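Local coordinates for phosphoenolpyruvate-protein phosphotransferase (PDB 3CI6), which probably transfers the phosphoryl group of phosphoenolpyruvate to a histidine of its partner protein, and is represented here by its GAF domain, at residues Ser21-Ser24 / Leu25-Leu29; Val134-Lys137 / Gln138-Phe142. All coordinates share one frame; numbering follows the deposited sequence.

Overall arrangement
Contact 1 (Ser21-Leu29) and contact 2 (Val134-Phe142) lie on opposite sides of the chain's centre, their own centres about 27 Å apart and their nearest atoms about 11 Å. Contact 1 comes first along the chain, at the turn between helices 7-20 and 25-40; contact 2 spans the end of strand 127-136, the last of the antiparallel sheet of the GAF domain, and the loop toward helix 144-167. Leu25 and Ser28 of contact 1 pack on that closing helix, and the loop of contact 2 leads into it. One turn faces the second subunit and the bound 1-ethoxy-2-(2-ethoxyethoxy)ethane, whereas the other is touched by no second chain of the dimer.

Contact 1 of 2, residues Ser21-Ser24 / Leu25-Leu29; sequences SSVS and LHDSL
Ser24 and Asp27 meet through a capping bond at the start of helix 25-40: the amide N of Asp27 donates to Ser24 OG over 3.0 Å and nearly straight, at 164°. Ser24 OG sits between its own backbone N and carbonyl carbon (chi1 76°), which turns the hydroxyl toward the first turn of the helix. The backbone adds the first helical bond, Ser28 N to Ser24 O at 3.0 Å. Ser24, the last residue of the link from helix 7-20, is therefore the N-cap of the helix. In one of its two conformers Ser28 OG lies near both Ser22 OG and Ser24 O, and near a water that donates to Ser22 O; the very short approach to Ser22 OG is doubtful. Ser22 OG is also hydrogen-bonded to Ile19 O at the end of the preceding helix. A second water ties Val23 N to Asp27 OD2, to which it donates at 2.7 Å. The CG2 methyl of Val23 lies against the same carboxylate, 3.4 Å from Asp27 OD2, and Ser22 CB approaches Asp27 CB to 4.0 Å. Leu25 turns away to pack on Ile161 and Ala164 and touches the bound 1-ethoxy-2-(2-ethoxyethoxy)ethane, while Val23 packs on Arg126 of the second subunit.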
loop_
_atom_site.group_PDB
_atom_site.type_symbol
_atom_site.label_atom_id
_atom_site.label_comp_id
_atom_site.label_asym_id
_atom_site.label_seq_id
_atom_site.Cartn_x
_atom_site.Cartn_y
_atom_site.Cartn_z
ATOM N N SER B 21 -3.353 2.835 10.707
ATOM C CA SER B 21 -3.530 3.488 12.014
ATOM C C SER B 21 -2.799 2.779 13.142
ATOM O O SER B 21 -3.030 3.072 14.324
ATOM C CB SER B 21 -5.002 3.516 12.389
ATOM O OG SER B 21 -5.732 4.307 11.484
ATOM N N SER B 22 -1.974 1.807 12.806
ATOM C CA SER B 22 -1.177 1.121 13.809
ATOM C C SER B 22 0.031 1.978 14.140
ATOM O O SER B 22 0.480 2.732 13.286
ATOM C CB SER B 22 -0.770 -0.258 13.314
ATOM O OG SER B 22 0.154 -0.196 12.285
ATOM N N VAL B 23 0.549 1.797 15.352
ATOM C CA VAL B 23 1.509 2.705 15.956
ATOM C C VAL B 23 2.975 2.342 15.674
ATOM O O VAL B 23 3.866 3.155 15.934
ATOM C CB VAL B 23 1.292 2.769 17.499
ATOM C CG1 VAL B 23 -0.196 3.036 17.824
ATOM C CG2 VAL B 23 1.722 1.482 18.172
ATOM N N SER B 24 3.227 1.128 15.207
ATOM C CA SER B 24 4.593 0.633 15.064
ATOM C C SER B 24 4.717 -0.349 13.927
ATOM O O SER B 24 3.733 -0.946 13.502
ATOM C CB SER B 24 5.015 -0.064 16.354
ATOM O OG SER B 24 4.430 -1.348 16.498
ATOM N N LEU B 25 5.947 -0.545 13.477
ATOM C CA LEU B 25 6.245 -1.568 12.495
ATOM C C LEU B 25 5.779 -2.940 12.973
ATOM O O LEU B 25 5.102 -3.634 12.237
ATOM C CB LEU B 25 7.732 -1.627 12.172
ATOM C CG LEU B 25 8.139 -2.752 11.217
ATOM C CD1 LEU B 25 7.479 -2.633 9.847
ATOM C CD2 LEU B 25 9.667 -2.770 11.113
ATOM N N HIS B 26 6.137 -3.307 14.199
ATOM C CA HIS B 26 5.722 -4.590 14.720
ATOM C C HIS B 26 4.216 -4.789 14.644
ATOM O O HIS B 26 3.736 -5.849 14.248
ATOM C CB HIS B 26 6.176 -4.767 16.178
ATOM C CG HIS B 26 5.417 -5.825 16.911
ATOM N ND1 HIS B 26 5.612 -7.171 16.675
ATOM C CD2 HIS B 26 4.429 -5.741 17.838
ATOM C CE1 HIS B 26 4.790 -7.869 17.443
ATOM N NE2 HIS B 26 4.066 -7.027 18.160
ATOM N N ASP B 27 3.448 -3.786 15.073
ATOM C CA ASP B 27 1.992 -3.922 15.078
ATOM C C ASP B 27 1.504 -4.079 13.644
ATOM O O ASP B 27 0.617 -4.886 13.369
ATOM C CB ASP B 27 1.303 -2.713 15.771
ATOM C CG ASP B 27 1.360 -2.778 17.279
ATOM O OD1 ASP B 27 1.863 -3.774 17.820
ATOM O OD2 ASP B 27 0.870 -1.810 17.938
ATOM N N SER B 28 2.052 -3.300 12.720
ATOM C CA SER B 28 1.616 -3.392 11.335
ATOM C C SER B 28 1.805 -4.807 10.790
ATOM O O SER B 28 0.905 -5.368 10.199
ATOM C CB SER B 28 2.355 -2.393 10.472
ATOM O OG SER B 28 2.076 -1.088 10.944
ATOM N N LEU B 29 2.968 -5.382 11.058
ATOM C CA LEU B 29 3.312 -6.719 10.561
ATOM C C LEU B 29 2.385 -7.783 11.152
ATOM O O LEU B 29 1.953 -8.706 10.441
ATOM C CB LEU B 29 4.769 -7.060 10.875
ATOM C CG LEU B 29 5.815 -6.139 10.262
ATOM C CD1 LEU B 29 7.225 -6.518 10.769
ATOM C CD2 LEU B 29 5.749 -6.149 8.711
HETATM O O HOH W 1 2.135 1.524 10.861
HETATM O O HOH W 2 -1.024 -0.165 16.962
#

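Contact 2 of 2, residues Val134-Lys137 / Gln138-Phe142; sequences VQNK and QPQDF
Asn136, the last residue of strand 127-136, makes the side-chain contacts to Gln140 and Phe142 as the chain leaves the sheet and turns back past the strand end. Its CG lies anti to the carbonyl carbon (chi1 -65°), directing the amide toward the returning loop. The CB of Asn136 rests on the CG of Gln140 at 3.7 Å, an aliphatic contact in which the two side chains cross at about a right angle. Farther out, Asn136 ND2 comes to the edge of the Phe142 ring, close to its plane, 3.4 Å from CE2. The amide and ring planes are 43° apart, so the amide is neither stacked on the ring nor coplanar with it. The polar atoms of this amide are engaged elsewhere: OD1 accepts from Asp43 N and ND2 bonds to Ser116 OG, two partners that fix its rotation while the ring edge lies beside it. Lys137 follows outside the strand, and beyond CG its side chain runs extended away from the turn. The backbone N of Lys137 donates to Asp43 OD2, so Asp43 grips the strand end twice, by its own N to Asn136 OD1 and by its OD2 from Lys137 N. Past the turn, Gln140 folds back on its predecessor: bent at chi2, it donates from NE2 to Pro139 O at 2.7 Å, with an N-H...O angle of 175°. The turn is pinned between several elements of the GAF domain: strand 127-136 lies between strands 44-51 and 116-124, Gln140 pairs through its backbone with Glu95, Phe142 O accepts from Asn93 ND2 of edge strand 92-94, and the chain then enters helix 144-167.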
loop_
_atom_site.group_PDB
_atom_site.type_symbol
_atom_site.label_atom_id
_atom_site.label_comp_id
_atom_site.label_asym_id
_atom_site.label_seq_id
_atom_site.Cartn_x
_atom_site.Cartn_y
_atom_site.Cartn_z
ATOM N N VAL B 134 2.716 -17.122 2.091
ATOM C CA VAL B 134 1.503 -17.841 2.442
ATOM C C VAL B 134 1.768 -19.312 2.155
ATOM O O VAL B 134 2.255 -19.679 1.065
ATOM C CB VAL B 134 0.302 -17.285 1.658
ATOM C CG1 VAL B 134 -0.838 -18.257 1.636
ATOM C CG2 VAL B 134 -0.125 -15.921 2.211
ATOM N N GLN B 135 1.523 -20.168 3.128
ATOM C CA GLN B 135 1.750 -21.612 2.969
ATOM C C GLN B 135 0.546 -22.394 3.443
ATOM O O GLN B 135 -0.157 -21.968 4.357
ATOM C CB GLN B 135 2.962 -22.081 3.761
ATOM C CG GLN B 135 4.267 -21.574 3.179
ATOM C CD GLN B 135 5.432 -21.929 4.077
ATOM O OE1 GLN B 135 5.544 -21.440 5.215
ATOM N NE2 GLN B 135 6.279 -22.842 3.593
ATOM N N ASN B 136 0.324 -23.549 2.839
ATOM C CA ASN B 136 -0.715 -24.456 3.260
ATOM C C ASN B 136 -0.178 -25.872 3.213
ATOM O O ASN B 136 0.726 -26.194 2.433
ATOM C CB ASN B 136 -1.925 -24.313 2.365
ATOM C CG ASN B 136 -2.529 -22.986 2.503
ATOM O OD1 ASN B 136 -3.358 -22.786 3.397
ATOM N ND2 ASN B 136 -2.095 -22.038 1.664
ATOM N N LYS B 137 -0.752 -26.710 4.065
ATOM C CA LYS B 137 -0.303 -28.095 4.143
ATOM C C LYS B 137 -0.467 -28.839 2.816
ATOM O O LYS B 137 0.476 -29.468 2.313
ATOM C CB LYS B 137 -1.034 -28.780 5.292
ATOM C CG LYS B 137 -0.546 -28.315 6.632
ATOM C CD LYS B 137 -1.518 -28.731 7.727
ATOM C CE LYS B 137 -1.102 -28.181 9.059
ATOM N NZ LYS B 137 -1.929 -28.820 10.127
ATOM N N GLN B 138 -1.630 -28.723 2.228
ATOM C CA GLN B 138 -1.923 -29.374 0.967
ATOM C C GLN B 138 -1.633 -28.464 -0.200
ATOM O O GLN B 138 -1.639 -27.246 -0.036
ATOM C CB GLN B 138 -3.400 -29.719 0.949
ATOM C CG GLN B 138 -3.764 -30.739 2.016
ATOM C CD GLN B 138 -5.188 -30.610 2.516
ATOM O OE1 GLN B 138 -5.844 -29.573 2.330
ATOM N NE2 GLN B 138 -5.679 -31.673 3.169
ATOM N N PRO B 139 -1.449 -29.030 -1.397
ATOM C CA PRO B 139 -1.372 -28.190 -2.591
ATOM C C PRO B 139 -2.671 -27.359 -2.705
ATOM O O PRO B 139 -3.758 -27.862 -2.416
ATOM C CB PRO B 139 -1.245 -29.208 -3.733
ATOM C CG PRO B 139 -0.762 -30.448 -3.112
ATOM C CD PRO B 139 -1.391 -30.465 -1.747
ATOM N N GLN B 140 -2.548 -26.102 -3.124
ATOM C CA GLN B 140 -3.682 -25.165 -3.252
ATOM C C GLN B 140 -3.442 -24.271 -4.464
ATOM O O GLN B 140 -2.356 -23.710 -4.602
ATOM C CB GLN B 140 -3.807 -24.235 -2.029
ATOM C CG GLN B 140 -3.961 -24.887 -0.696
ATOM C CD GLN B 140 -5.348 -25.395 -0.481
ATOM O OE1 GLN B 140 -6.174 -24.711 0.117
ATOM N NE2 GLN B 140 -5.647 -26.552 -1.028
ATOM N N ASP B 141 -4.469 -24.059 -5.265
ATOM C CA ASP B 141 -4.429 -23.188 -6.429
ATOM C C ASP B 141 -5.040 -21.877 -5.995
ATOM O O ASP B 141 -6.257 -21.788 -5.753
ATOM C CB ASP B 141 -5.216 -23.813 -7.595
ATOM C CG ASP B 141 -5.180 -22.967 -8.856
ATOM O OD1 ASP B 141 -4.766 -21.799 -8.808
ATOM O OD2 ASP B 141 -5.586 -23.491 -9.926
ATOM N N PHE B 142 -4.185 -20.874 -5.864
ATOM C CA PHE B 142 -4.616 -19.520 -5.507
ATOM C C PHE B 142 -4.725 -18.633 -6.725
ATOM O O PHE B 142 -3.809 -18.594 -7.547
ATOM C CB PHE B 142 -3.701 -18.905 -4.467
ATOM C CG PHE B 142 -3.866 -19.532 -3.130
ATOM C CD1 PHE B 142 -5.073 -19.480 -2.471
ATOM C CD2 PHE B 142 -2.858 -20.233 -2.575
ATOM C CE1 PHE B 142 -5.244 -20.110 -1.275
ATOM C CE2 PHE B 142 -3.008 -20.870 -1.354
ATOM C CZ PHE B 142 -4.205 -20.810 -0.707
#